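PDB 6Q2F: glycoside hydrolase family protein from Novosphingobium sp. PP1Y, which probably hydrolyses terminal alpha-L-rhamnose from glycosides, as an alpha-L-rhamnosidase of the glycoside hydrolases that carries a bound sodium ion. Local coordinates for residues Lys152-Glu157 / Ser172-Thr177. Residues are numbered along the deposited sequence; the frame is centred on the assembly and turned at random.
Sequences KLVWSE and SPPGTT
Val154 packs against the two consecutive prolines Pro173 and Pro174, which lie over one face of the edge strand. Its CG2 is 3.9 Å from CB of Pro173, the two side chains meeting at a slant, while its CB is 4.0 Å from CD of Pro174. With CG2 set between the backbone N and the carbonyl carbon (CG1 beside the N), that methyl faces the proline backbone and comes to 3.4 Å from O of Pro174. The proline rings also rest on main chain: CB of Pro173 lies 3.9 Å from CA of Trp155, and CD of Pro174 lies 3.6 Å from O of Trp155. The indole itself leaves from the other face of the strand.

The polar part is the Lys152 ammonium. NZ donates to O of Thr176 across 3.0 Å, nearly in line with the carbonyl (C=O...N angle 160°) and in its plane. The chain runs extended through chi3 and bends at chi4 (-60°), turning NZ onto this carbonyl. NZ also bonds Ser446 OG and Gly178 O, so three oxygens grip a largely buried charge. At the other end CB of Ser156 lies 4.1 Å from O of Ser172, and OG of Ser156 is hydrogen-bonded to O of Ala171, the loop residue just before Ser172.

Residues 172-177 run roughly antiparallel to residues 152-156, with a direction difference of 151°, but the sheet pairing of strand 151-160 is with 436-447, where Val154 joins Gly444 by backbone bonds. Residues 172-177, between strands 164-165 and 206-217, lie against the face of the edge strand 151-160 at the rim of a four-stranded antiparallel sheet, with Pro173 reaching Arg442 on the adjacent strand 436-447.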
# COMPACT_ATOMS: atom_id res chain seq x y z
N LYS A 152 0.39 -24.76 3.20
CA LYS A 152 -0.16 -24.96 1.87
C LYS A 152 -0.70 -26.38 1.77
O LYS A 152 -0.13 -27.31 2.35
CB LYS A 152 0.90 -24.76 0.79
CG LYS A 152 2.11 -25.69 1.02
CD LYS A 152 2.92 -25.90 -0.21
CE LYS A 152 3.93 -27.00 0.02
NZ LYS A 152 4.87 -26.72 1.13
N LEU A 153 -1.76 -26.54 0.99
CA LEU A 153 -2.33 -27.86 0.75
C LEU A 153 -1.41 -28.68 -0.16
O LEU A 153 -0.85 -28.16 -1.13
CB LEU A 153 -3.72 -27.70 0.12
CG LEU A 153 -4.70 -28.89 0.10
CD1 LEU A 153 -5.17 -29.24 1.50
CD2 LEU A 153 -5.89 -28.59 -0.81
N VAL A 154 -1.25 -29.97 0.17
CA VAL A 154 -0.48 -30.91 -0.64
C VAL A 154 -1.26 -32.22 -0.69
O VAL A 154 -2.18 -32.44 0.09
CB VAL A 154 0.95 -31.18 -0.08
CG1 VAL A 154 1.87 -29.96 -0.29
CG2 VAL A 154 0.86 -31.54 1.38
N TRP A 155 -0.87 -33.10 -1.61
CA TRP A 155 -1.68 -34.29 -1.79
C TRP A 155 -0.89 -35.38 -2.49
O TRP A 155 0.05 -35.10 -3.24
CB TRP A 155 -2.96 -34.00 -2.60
CG TRP A 155 -2.67 -33.39 -3.93
CD1 TRP A 155 -2.48 -34.04 -5.11
CD2 TRP A 155 -2.51 -32.00 -4.21
NE1 TRP A 155 -2.22 -33.14 -6.11
CE2 TRP A 155 -2.23 -31.87 -5.58
CE3 TRP A 155 -2.58 -30.85 -3.43
CZ2 TRP A 155 -2.03 -30.63 -6.20
CZ3 TRP A 155 -2.37 -29.60 -4.04
CH2 TRP A 155 -2.09 -29.52 -5.42
N SER A 156 -1.30 -36.62 -2.24
CA SER A 156 -0.95 -37.77 -3.05
C SER A 156 -2.24 -38.35 -3.63
O SER A 156 -3.33 -38.14 -3.09
CB SER A 156 -0.22 -38.85 -2.25
OG SER A 156 -1.13 -39.55 -1.43
N GLU A 157 -2.09 -39.06 -4.73
CA GLU A 157 -3.18 -39.67 -5.45
C GLU A 157 -3.01 -41.14 -5.73
O GLU A 157 -1.95 -41.60 -6.02
CB GLU A 157 -3.25 -39.05 -6.80
CG GLU A 157 -4.11 -37.85 -6.91
CD GLU A 157 -4.44 -37.58 -8.34
OE1 GLU A 157 -4.47 -38.55 -9.14
OE2 GLU A 157 -4.65 -36.40 -8.67
N SER A 172 2.16 -41.07 1.45
CA SER A 172 2.13 -39.83 2.19
C SER A 172 2.22 -38.64 1.23
O SER A 172 2.97 -38.68 0.26
CB SER A 172 3.30 -39.79 3.19
OG SER A 172 3.17 -40.79 4.18
N PRO A 173 1.43 -37.59 1.46
CA PRO A 173 1.63 -36.33 0.73
C PRO A 173 3.01 -35.76 1.00
O PRO A 173 3.60 -36.03 2.06
CB PRO A 173 0.53 -35.42 1.28
CG PRO A 173 -0.50 -36.34 1.80
CD PRO A 173 0.25 -37.53 2.34
N PRO A 174 3.55 -34.95 0.10
CA PRO A 174 4.85 -34.33 0.35
C PRO A 174 4.86 -33.60 1.68
O PRO A 174 3.86 -33.03 2.11
CB PRO A 174 5.01 -33.34 -0.81
CG PRO A 174 4.09 -33.84 -1.87
CD PRO A 174 2.94 -34.48 -1.16
N GLY A 175 6.01 -33.65 2.35
CA GLY A 175 6.25 -32.85 3.53
C GLY A 175 7.25 -31.72 3.34
O GLY A 175 7.67 -31.12 4.31
N THR A 176 7.65 -31.45 2.08
CA THR A 176 8.67 -30.45 1.80
C THR A 176 8.19 -29.04 2.13
O THR A 176 7.09 -28.63 1.75
CB THR A 176 9.03 -30.48 0.31
OG1 THR A 176 9.13 -31.83 -0.13
CG2 THR A 176 10.35 -29.76 0.08
N THR A 177 9.04 -28.29 2.83
CA THR A 177 8.81 -26.87 3.00
C THR A 177 9.04 -26.14 1.67
O THR A 177 10.05 -26.36 1.00
CB THR A 177 9.74 -26.34 4.09
OG1 THR A 177 9.35 -26.91 5.34
CG2 THR A 177 9.67 -24.82 4.17